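Local coordinates for putative glyoxalase superfamily protein (Ralstonia eutropha, PDB 3IUZ), which probably acts as an Fe(2+)-dependent dioxygenase that converts 2-oxoadipate to 2-hydroxyglutarate with loss of carbon dioxide, at residues L110-G116 against R128-A133; V79-L85 against F236-R242; Q47-L53 against G138-F142. One frame throughout, in Å; residues are numbered along the deposited sequence.

Interaction 1. Residues L110-G116 against R128-A133; sequences LGYRLNG and RSYAHA
Tyr112 to Gly116 run antiparallel to Arg128 to His132 in a beta hairpin interrupted by a classic beta bulge, in which Asn115 and Gly116 both face Ser129. The backbone bonds locate the bulge: Asn115 N reaches Ser129 O at 2.6 Å, Gly116 N adds a weak bond to that same oxygen, and Ser129 N returns to Gly116 O at 3.0 Å. Farther along, Arg113 and Ala131 bond in both directions, and Ala133 N meets Gly111 O almost straight (171°). A water accepting from Asn115 ND2 and Ser129 OG bridges the two side chains beside the bulge.

Among the rings, His132 turns its edge to the face of Tyr112 in a T-shaped pair, with planes 82° apart and centroids 4.9 Å apart. With CG of His132 anti to the backbone N (chi1 -158°), NE2 reaches Leu110 O at 2.8 Å, where the preceding helix ends in a Schellman motif at Gly111.

Apolar contact comes from Leu114 CD1, 3.7 Å from Tyr130 CZ; the Tyr130 hydroxyl bonds to Glu100. The extended Arg113, whose NE is hydrogen-bonded to a hexaethylene glycol probably from the crystallisation liquor, lays its guanidinium against Ala133, with CB over its centre and 3.4 Å from CZ.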
loop_
_atom_site.group_PDB
_atom_site.type_symbol
_atom_site.label_atom_id
_atom_site.label_comp_id
_atom_site.label_asym_id
_atom_site.label_seq_id
_atom_site.Cartn_x
_atom_site.Cartn_y
_atom_site.Cartn_z
ATOM N N LEU A 110 -12.227 -9.364 -0.227
ATOM C CA LEU A 110 -12.622 -8.022 -0.688
ATOM C C LEU A 110 -13.023 -7.946 -2.167
ATOM O O LEU A 110 -13.663 -6.984 -2.565
ATOM C CB LEU A 110 -11.539 -7.004 -0.471
ATOM C CG LEU A 110 -11.335 -6.541 0.981
ATOM C CD1 LEU A 110 -10.059 -5.613 1.073
ATOM C CD2 LEU A 110 -12.579 -5.870 1.634
ATOM N N GLY A 111 -12.621 -8.943 -2.959
ATOM C CA GLY A 111 -12.977 -8.992 -4.368
ATOM C C GLY A 111 -11.798 -8.887 -5.333
ATOM O O GLY A 111 -12.006 -8.786 -6.522
ATOM N N TYR A 112 -10.558 -8.864 -4.834
ATOM C CA TYR A 112 -9.386 -8.840 -5.710
ATOM C C TYR A 112 -9.033 -10.246 -6.257
ATOM O O TYR A 112 -9.297 -11.273 -5.627
ATOM C CB TYR A 112 -8.145 -8.255 -5.002
ATOM C CG TYR A 112 -8.292 -6.785 -4.697
ATOM C CD1 TYR A 112 -8.920 -6.366 -3.532
ATOM C CD2 TYR A 112 -7.785 -5.810 -5.570
ATOM C CE1 TYR A 112 -9.049 -5.011 -3.236
ATOM C CE2 TYR A 112 -7.944 -4.472 -5.305
ATOM C CZ TYR A 112 -8.564 -4.076 -4.136
ATOM O OH TYR A 112 -8.720 -2.744 -3.852
ATOM N N ARG A 113 -8.372 -10.237 -7.425
ATOM C CA ARG A 113 -7.828 -11.410 -8.062
ATOM C C ARG A 113 -6.425 -11.112 -8.494
ATOM O O ARG A 113 -6.113 -9.994 -8.881
ATOM C CB ARG A 113 -8.601 -11.740 -9.328
ATOM C CG ARG A 113 -10.031 -12.118 -9.064
ATOM C CD ARG A 113 -10.759 -12.302 -10.390
ATOM N NE ARG A 113 -12.132 -12.721 -10.155
ATOM C CZ ARG A 113 -13.143 -12.515 -11.004
ATOM N NH1 ARG A 113 -12.947 -11.861 -12.150
ATOM N NH2 ARG A 113 -14.370 -12.952 -10.696
ATOM N N LEU A 114 -5.577 -12.126 -8.463
ATOM C CA LEU A 114 -4.231 -12.031 -9.002
ATOM C C LEU A 114 -4.302 -11.537 -10.427
ATOM O O LEU A 114 -5.064 -12.065 -11.242
ATOM C CB LEU A 114 -3.546 -13.404 -8.951
ATOM C CG LEU A 114 -2.124 -13.469 -9.473
ATOM C CD1 LEU A 114 -1.176 -12.688 -8.549
ATOM C CD2 LEU A 114 -1.767 -14.962 -9.646
ATOM N N ASN A 115 -3.539 -10.504 -10.730
ATOM C CA ASN A 115 -3.528 -9.970 -12.085
ATOM C C ASN A 115 -2.162 -10.037 -12.792
ATOM O O ASN A 115 -2.079 -9.685 -13.945
ATOM C CB ASN A 115 -4.042 -8.535 -12.056
ATOM C CG ASN A 115 -4.517 -8.043 -13.402
ATOM O OD1 ASN A 115 -5.278 -8.718 -14.064
ATOM N ND2 ASN A 115 -4.114 -6.824 -13.780
ATOM N N GLY A 116 -1.104 -10.452 -12.106
ATOM C CA GLY A 116 0.224 -10.447 -12.714
ATOM C C GLY A 116 1.262 -10.972 -11.735
ATOM O O GLY A 116 1.135 -10.773 -10.523
ATOM N N ARG A 128 3.634 -9.421 -7.086
ATOM C CA ARG A 128 2.359 -9.849 -7.697
ATOM C C ARG A 128 1.372 -8.704 -7.634
ATOM O O ARG A 128 1.279 -7.993 -6.629
ATOM C CB ARG A 128 1.792 -11.052 -6.962
ATOM C CG ARG A 128 2.656 -12.272 -7.050
ATOM C CD ARG A 128 2.044 -13.528 -6.412
ATOM N NE ARG A 128 2.944 -14.714 -6.456
ATOM C CZ ARG A 128 3.907 -14.995 -5.578
ATOM N NH1 ARG A 128 4.204 -14.167 -4.588
ATOM N NH2 ARG A 128 4.599 -16.122 -5.700
ATOM N N SER A 129 0.605 -8.515 -8.687
ATOM C CA SER A 129 -0.431 -7.493 -8.672
ATOM C C SER A 129 -1.811 -8.120 -8.505
ATOM O O SER A 129 -2.054 -9.259 -8.963
ATOM C CB SER A 129 -0.372 -6.670 -9.944
ATOM O OG SER A 129 -0.688 -7.502 -11.060
ATOM N N TYR A 130 -2.668 -7.379 -7.816
ATOM C CA TYR A 130 -4.069 -7.739 -7.499
ATOM C C TYR A 130 -4.993 -6.639 -8.000
ATOM O O TYR A 130 -4.872 -5.466 -7.611
ATOM C CB TYR A 130 -4.235 -7.944 -5.964
ATOM C CG TYR A 130 -3.537 -9.195 -5.582
ATOM C CD1 TYR A 130 -4.158 -10.419 -5.780
ATOM C CD2 TYR A 130 -2.170 -9.183 -5.241
ATOM C CE1 TYR A 130 -3.497 -11.628 -5.506
ATOM C CE2 TYR A 130 -1.486 -10.353 -4.988
ATOM C CZ TYR A 130 -2.149 -11.584 -5.120
ATOM O OH TYR A 130 -1.456 -12.739 -4.909
ATOM N N ALA A 131 -5.946 -7.021 -8.852
ATOM C CA ALA A 131 -6.936 -6.086 -9.382
ATOM C C ALA A 131 -8.302 -6.497 -8.940
ATOM O O ALA A 131 -8.613 -7.689 -8.851
ATOM C CB ALA A 131 -6.905 -6.040 -10.948
ATOM N N HIS A 132 -9.144 -5.505 -8.750
ATOM C CA HIS A 132 -10.489 -5.754 -8.266
ATOM C C HIS A 132 -11.421 -6.252 -9.358
ATOM O O HIS A 132 -11.583 -5.610 -10.413
ATOM C CB HIS A 132 -11.060 -4.529 -7.570
ATOM C CG HIS A 132 -12.152 -4.882 -6.632
ATOM N ND1 HIS A 132 -13.437 -5.113 -7.069
ATOM C CD2 HIS A 132 -12.151 -5.123 -5.293
ATOM C CE1 HIS A 132 -14.188 -5.481 -6.040
ATOM N NE2 HIS A 132 -13.442 -5.461 -4.940
ATOM N N ALA A 133 -12.071 -7.379 -9.090
ATOM C CA ALA A 133 -12.918 -8.042 -10.106
ATOM C C ALA A 133 -14.075 -7.152 -10.548
ATOM O O ALA A 133 -14.567 -7.328 -11.629
ATOM C CB ALA A 133 -13.464 -9.396 -9.579
HETATM O O HOH W 1 -1.386 -6.099 -13.083
#

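Interaction 2. Residues V79-L85 against F236-R242; sequences VFDHGAL and FNHATDR
His82 and His238 stand side by side on two antiparallel strands and aim their NE2 atoms at one shared water, consistent with the iron site expected of this family, although no metal is modelled there. That water lies 2.5 Å from His82 NE2 and equally 2.5 Å from His238 NE2, so short that its identity as a water is doubtful; a metal ion is a possible but unproven alternative. The direct bond between the two NE2 atoms is weak. Both imidazoles project from the face that also carries Ala84 and Thr240; there the shared first torsion (chi1 71° and 69°), with CG between the backbone N and the carbonyl carbon, turns the NE2 atoms toward the same water.

Second-shell groups fix the ring rotations. His82 ND1 donates to Asp81 OD2 at 2.8 Å and 167°, within its ring plane, using the anti lone pair of the oxygen. His238 ND1 donates to the amide oxygen Asn237 OD1 at 3.1 Å, in the carbonyl plane and on a lone pair. Faces are covered too: Thr240 CB sits 3.7 Å from the centroid of the His82 ring, and Ala84 CB lies 3.6 Å from that of His238. Thr240 OG1 bonds to Glu304, an acid that also touches His238.

The other oxygen of Asp81 is gripped side-on by Arg242, whose NE and NH2 both reach OD1, NE at 2.7 Å; Arg308 forms a second salt bridge to it. On the reverse face Phe80 CE1 packs on Ala239 CB at 3.7 Å, toward helix 42-60.

Backbone bonds such as Ala84 N to His238 O and Arg242 N to Val79 O hold the strands in register. Paired histidines projecting from adjacent strands, with Glu304 nearby as possibly a third ligand, resemble the metal site of the glyoxalase (vicinal oxygen chelate) fold.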
loop_
_atom_site.group_PDB
_atom_site.type_symbol
_atom_site.label_atom_id
_atom_site.label_comp_id
_atom_site.label_asym_id
_atom_site.label_seq_id
_atom_site.Cartn_x
_atom_site.Cartn_y
_atom_site.Cartn_z
ATOM N N VAL A 79 -5.803 10.098 -9.418
ATOM C CA VAL A 79 -6.359 8.767 -9.714
ATOM C C VAL A 79 -5.483 7.764 -9.043
ATOM O O VAL A 79 -4.327 7.583 -9.468
ATOM C CB VAL A 79 -6.414 8.521 -11.212
ATOM C CG1 VAL A 79 -6.837 7.036 -11.528
ATOM C CG2 VAL A 79 -7.339 9.551 -11.817
ATOM N N PHE A 80 -5.993 7.150 -7.950
ATOM C CA PHE A 80 -5.205 6.207 -7.188
ATOM C C PHE A 80 -5.048 4.916 -7.995
ATOM O O PHE A 80 -5.991 4.136 -8.134
ATOM C CB PHE A 80 -5.819 5.915 -5.833
ATOM C CG PHE A 80 -4.944 5.128 -4.885
ATOM C CD1 PHE A 80 -3.557 5.013 -5.023
ATOM C CD2 PHE A 80 -5.540 4.497 -3.799
ATOM C CE1 PHE A 80 -2.808 4.289 -4.094
ATOM C CE2 PHE A 80 -4.828 3.810 -2.910
ATOM C CZ PHE A 80 -3.452 3.690 -3.024
ATOM N N ASP A 81 -3.845 4.722 -8.514
ATOM C CA ASP A 81 -3.547 3.623 -9.407
ATOM C C ASP A 81 -3.236 2.332 -8.675
ATOM O O ASP A 81 -3.794 1.280 -9.024
ATOM C CB ASP A 81 -2.373 3.973 -10.295
ATOM C CG ASP A 81 -2.126 2.916 -11.368
ATOM O OD1 ASP A 81 -2.725 3.045 -12.456
ATOM O OD2 ASP A 81 -1.334 2.003 -11.099
ATOM N N HIS A 82 -2.300 2.379 -7.726
ATOM C CA HIS A 82 -1.979 1.216 -6.921
ATOM C C HIS A 82 -1.188 1.624 -5.680
ATOM O O HIS A 82 -0.498 2.654 -5.711
ATOM C CB HIS A 82 -1.186 0.197 -7.730
ATOM C CG HIS A 82 0.223 0.581 -8.049
ATOM N ND1 HIS A 82 0.564 1.307 -9.169
ATOM C CD2 HIS A 82 1.389 0.263 -7.436
ATOM C CE1 HIS A 82 1.881 1.409 -9.232
ATOM N NE2 HIS A 82 2.403 0.805 -8.175
ATOM N N GLY A 83 -1.360 0.863 -4.591
ATOM C CA GLY A 83 -0.446 0.887 -3.443
ATOM C C GLY A 83 0.439 -0.369 -3.482
ATOM O O GLY A 83 -0.015 -1.460 -3.917
ATOM N N ALA A 84 1.697 -0.229 -3.090
ATOM C CA ALA A 84 2.639 -1.349 -3.119
ATOM C C ALA A 84 3.071 -1.599 -1.687
ATOM O O ALA A 84 3.381 -0.647 -0.955
ATOM C CB ALA A 84 3.852 -1.048 -3.981
ATOM N N LEU A 85 3.044 -2.864 -1.272
ATOM C CA LEU A 85 3.560 -3.234 0.025
ATOM C C LEU A 85 4.431 -4.456 -0.013
ATOM O O LEU A 85 4.500 -5.175 -1.025
ATOM C CB LEU A 85 2.451 -3.382 1.065
ATOM C CG LEU A 85 1.360 -4.426 0.812
ATOM C CD1 LEU A 85 1.174 -5.281 2.058
ATOM C CD2 LEU A 85 0.050 -3.793 0.456
ATOM N N PHE A 236 2.455 0.547 3.475
ATOM C CA PHE A 236 2.660 0.880 2.050
ATOM C C PHE A 236 4.081 1.463 1.794
ATOM O O PHE A 236 4.501 2.410 2.493
ATOM C CB PHE A 236 1.624 1.928 1.581
ATOM C CG PHE A 236 0.287 1.372 1.055
ATOM C CD1 PHE A 236 0.017 0.015 0.971
ATOM C CD2 PHE A 236 -0.695 2.263 0.595
ATOM C CE1 PHE A 236 -1.222 -0.425 0.478
ATOM C CE2 PHE A 236 -1.912 1.816 0.092
ATOM C CZ PHE A 236 -2.170 0.496 0.012
ATOM N N ASN A 237 4.775 0.932 0.793
ATOM C CA ASN A 237 6.068 1.402 0.356
ATOM C C ASN A 237 5.880 2.678 -0.498
ATOM O O ASN A 237 6.711 3.616 -0.454
ATOM C CB ASN A 237 6.720 0.323 -0.469
ATOM C CG ASN A 237 8.062 0.726 -1.033
ATOM O OD1 ASN A 237 8.138 1.065 -2.182
ATOM N ND2 ASN A 237 9.131 0.686 -0.204
ATOM N N HIS A 238 4.791 2.697 -1.275
ATOM C CA HIS A 238 4.461 3.844 -2.067
ATOM C C HIS A 238 3.017 3.783 -2.519
ATOM O O HIS A 238 2.379 2.701 -2.485
ATOM C CB HIS A 238 5.448 3.990 -3.251
ATOM C CG HIS A 238 5.321 2.932 -4.314
ATOM N ND1 HIS A 238 6.162 1.838 -4.392
ATOM C CD2 HIS A 238 4.464 2.819 -5.359
ATOM C CE1 HIS A 238 5.843 1.115 -5.451
ATOM N NE2 HIS A 238 4.791 1.665 -6.029
ATOM N N ALA A 239 2.488 4.958 -2.839
ATOM C CA ALA A 239 1.239 5.077 -3.549
ATOM C C ALA A 239 1.516 5.702 -4.895
ATOM O O ALA A 239 2.396 6.557 -5.017
ATOM C CB ALA A 239 0.252 5.937 -2.800
ATOM N N THR A 240 0.693 5.341 -5.876
ATOM C CA THR A 240 0.892 5.767 -7.252
ATOM C C THR A 240 -0.338 6.412 -7.826
ATOM O O THR A 240 -1.473 5.943 -7.614
ATOM C CB THR A 240 1.319 4.572 -8.108
ATOM O OG1 THR A 240 2.495 4.009 -7.533
ATOM C CG2 THR A 240 1.603 4.941 -9.601
ATOM N N ASP A 241 -0.109 7.463 -8.600
ATOM C CA ASP A 241 -1.166 8.372 -9.059
ATOM C C ASP A 241 -1.108 8.254 -10.566
ATOM O O ASP A 241 -0.039 8.445 -11.161
ATOM C CB ASP A 241 -0.835 9.785 -8.552
ATOM C CG ASP A 241 -1.815 10.863 -8.971
ATOM O OD1 ASP A 241 -2.760 10.619 -9.766
ATOM O OD2 ASP A 241 -1.634 12.014 -8.466
ATOM N N ARG A 242 -2.250 7.917 -11.166
ATOM C CA ARG A 242 -2.329 7.697 -12.604
ATOM C C ARG A 242 -2.609 9.022 -13.315
ATOM O O ARG A 242 -3.689 9.621 -13.127
ATOM C CB ARG A 242 -3.410 6.667 -12.963
ATOM C CG ARG A 242 -3.410 6.317 -14.443
ATOM C CD ARG A 242 -4.627 5.420 -14.807
ATOM N NE ARG A 242 -4.677 4.223 -13.950
ATOM C CZ ARG A 242 -5.695 3.390 -13.873
ATOM N NH1 ARG A 242 -6.810 3.644 -14.551
ATOM N NH2 ARG A 242 -5.614 2.299 -13.106
HETATM O O HOH W 2 -4.048 0.142 -11.685
HETATM O O HOH W 3 4.900 0.617 -8.275
#

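Interaction 3. Residues Q47-L53 against G138-F142; sequences QALNMVL and GIAQF
Asn50 ND2 is the polar atom around which helix 42-60 meets the loop leading into strand 141-147. Its firm hydrogen bond goes to Tyr112 OH, a hydroxyl that also has a weak bond to Ala140 O, so the tyrosine links helix and loop. Across the contact itself, Ala140 O lies 3.4 Å from Asn50 ND2, while Ala140 CB at 3.5 Å and Ile139 CG2 at 3.6 Å close in on the same nitrogen with carbon.

The other end of the amide turns to Phe142. With CG of Asn50 beside the backbone N (chi1 -75°), OD1 approaches the ring obliquely, 3.1 Å from CE1 and nearly as near to CZ, the amide and ring planes standing 56° apart. One helical turn on, Leu53 CD1 reaches the edge of that ring, 4.2 Å from CZ. One turn back, the Gln47 chain bends at its second torsion (66°) and carries OE1 to 3.7 Å from Ile139 CG1.

The spacing of three residues puts Gln47, Asn50 and Leu53 on one helix face, laid against the loop and first residues of strand 141-147, an inner strand of the sheet, while Ala48 and Val52 pack on helices 4-14 and 190-200. Phe142 also meets Tyr112 edge-to-face.

With no clear hydrogen bond between the two segments, the chemistry implies a mostly van der Waals junction; the bond from Asn50 ND2 to Tyr112 OH, outside the two segments, is consistent with the amide orientation that leaves OD1 beside the phenyl ring.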
loop_
_atom_site.group_PDB
_atom_site.type_symbol
_atom_site.label_atom_id
_atom_site.label_comp_id
_atom_site.label_asym_id
_atom_site.label_seq_id
_atom_site.Cartn_x
_atom_site.Cartn_y
_atom_site.Cartn_z
ATOM N N GLN A 47 -12.830 0.286 -2.436
ATOM C CA GLN A 47 -12.464 1.637 -2.847
ATOM C C GLN A 47 -12.283 2.558 -1.617
ATOM O O GLN A 47 -11.239 3.262 -1.526
ATOM C CB GLN A 47 -13.493 2.196 -3.816
ATOM C CG GLN A 47 -13.299 3.649 -4.218
ATOM C CD GLN A 47 -12.078 3.878 -5.003
ATOM O OE1 GLN A 47 -11.535 2.968 -5.632
ATOM N NE2 GLN A 47 -11.620 5.138 -4.999
ATOM N N ALA A 48 -13.211 2.476 -0.651
ATOM C CA ALA A 48 -13.095 3.298 0.583
ATOM C C ALA A 48 -11.888 2.900 1.383
ATOM O O ALA A 48 -11.133 3.814 1.811
ATOM C CB ALA A 48 -14.313 3.284 1.427
ATOM N N LEU A 49 -11.647 1.596 1.553
ATOM C CA LEU A 49 -10.416 1.161 2.262
ATOM C C LEU A 49 -9.170 1.793 1.602
ATOM O O LEU A 49 -8.293 2.326 2.301
ATOM C CB LEU A 49 -10.252 -0.345 2.307
ATOM C CG LEU A 49 -8.932 -0.923 2.797
ATOM C CD1 LEU A 49 -8.715 -0.563 4.288
ATOM C CD2 LEU A 49 -8.820 -2.438 2.544
ATOM N N ASN A 50 -9.106 1.704 0.270
ATOM C CA ASN A 50 -7.974 2.208 -0.467
ATOM C C ASN A 50 -7.747 3.684 -0.222
ATOM O O ASN A 50 -6.617 4.104 -0.115
ATOM C CB ASN A 50 -8.121 1.984 -1.972
ATOM C CG ASN A 50 -7.889 0.539 -2.359
ATOM O OD1 ASN A 50 -7.502 -0.253 -1.503
ATOM N ND2 ASN A 50 -8.213 0.167 -3.636
HETATM N N MSE A 51 -8.835 4.442 -0.168
HETATM C CA MSE A 51 -8.752 5.840 0.038
HETATM C C MSE A 51 -8.249 6.164 1.467
HETATM O O MSE A 51 -7.541 7.157 1.657
HETATM C CB MSE A 51 -10.120 6.484 -0.270
HETATM C CG MSE A 51 -10.501 6.453 -1.818
HETATM SE SE MSE A 51 -12.250 7.064 -2.103
HETATM C CE MSE A 51 -11.956 8.980 -2.195
ATOM N N VAL A 52 -8.669 5.362 2.461
ATOM C CA VAL A 52 -8.243 5.556 3.828
ATOM C C VAL A 52 -6.760 5.281 3.892
ATOM O O VAL A 52 -6.004 6.062 4.511
ATOM C CB VAL A 52 -9.055 4.701 4.816
ATOM C CG1 VAL A 52 -8.444 4.784 6.223
ATOM C CG2 VAL A 52 -10.534 5.134 4.767
ATOM N N LEU A 53 -6.318 4.243 3.165
ATOM C CA LEU A 53 -4.920 3.854 3.178
ATOM C C LEU A 53 -4.047 4.917 2.468
ATOM O O LEU A 53 -2.952 5.238 2.908
ATOM C CB LEU A 53 -4.721 2.444 2.562
ATOM C CG LEU A 53 -5.254 1.268 3.405
ATOM C CD1 LEU A 53 -5.135 -0.066 2.611
ATOM C CD2 LEU A 53 -4.524 1.200 4.774
ATOM N N GLY A 138 -10.544 0.761 -12.460
ATOM C CA GLY A 138 -10.884 1.940 -11.671
ATOM C C GLY A 138 -10.471 1.898 -10.216
ATOM O O GLY A 138 -10.037 2.906 -9.669
ATOM N N ILE A 139 -10.662 0.754 -9.553
ATOM C CA ILE A 139 -10.265 0.592 -8.163
ATOM C C ILE A 139 -8.757 0.388 -8.168
ATOM O O ILE A 139 -8.236 -0.311 -9.041
ATOM C CB ILE A 139 -11.001 -0.610 -7.524
ATOM C CG1 ILE A 139 -12.474 -0.228 -7.266
ATOM C CG2 ILE A 139 -10.311 -1.045 -6.251
ATOM C CD1 ILE A 139 -13.346 -1.430 -6.841
ATOM N N ALA A 140 -8.025 0.994 -7.245
ATOM C CA ALA A 140 -6.574 0.830 -7.211
ATOM C C ALA A 140 -6.199 -0.620 -7.107
ATOM O O ALA A 140 -6.874 -1.379 -6.392
ATOM C CB ALA A 140 -5.964 1.555 -5.999
ATOM N N GLN A 141 -5.101 -0.991 -7.760
ATOM C CA GLN A 141 -4.541 -2.313 -7.613
ATOM C C GLN A 141 -3.704 -2.348 -6.347
ATOM O O GLN A 141 -3.329 -1.291 -5.818
ATOM C CB GLN A 141 -3.688 -2.703 -8.787
ATOM C CG GLN A 141 -4.443 -2.958 -10.049
ATOM C CD GLN A 141 -3.515 -3.449 -11.144
ATOM O OE1 GLN A 141 -3.221 -4.650 -11.253
ATOM N NE2 GLN A 141 -3.009 -2.515 -11.943
ATOM N N PHE A 142 -3.421 -3.562 -5.873
ATOM C CA PHE A 142 -2.432 -3.793 -4.833
ATOM C C PHE A 142 -1.263 -4.492 -5.473
ATOM O O PHE A 142 -1.434 -5.500 -6.223
ATOM C CB PHE A 142 -2.974 -4.670 -3.725
ATOM C CG PHE A 142 -3.807 -3.938 -2.724
ATOM C CD1 PHE A 142 -5.125 -3.612 -2.992
ATOM C CD2 PHE A 142 -3.244 -3.515 -1.530
ATOM C CE1 PHE A 142 -5.887 -2.897 -2.064
ATOM C CE2 PHE A 142 -3.982 -2.812 -0.600
ATOM C CZ PHE A 142 -5.291 -2.493 -0.839
#

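How the interactions relate
Strand 141-147 connects all three contacts, lying between strands 80-87 and 125-132 in one mixed sheet. Interactions 1 and 3 have centres 12 Å apart and join where Tyr130 N probably donates to Phe142 O at 2.8 Å. Interactions 2 and 3, 9 Å apart by centres, meet through Gln141, whose N lies 2.9 Å from Asp81 O and whose O lies 3.2 Å from Gly83 N. Interactions 1 and 2 do not touch; their nearest atoms are about 7 Å apart. The probable iron site belongs to interaction 2, whereas interaction 3 lays helix 42-60 on the sheet and interaction 1 extends that sheet on the far side of strand 141-147.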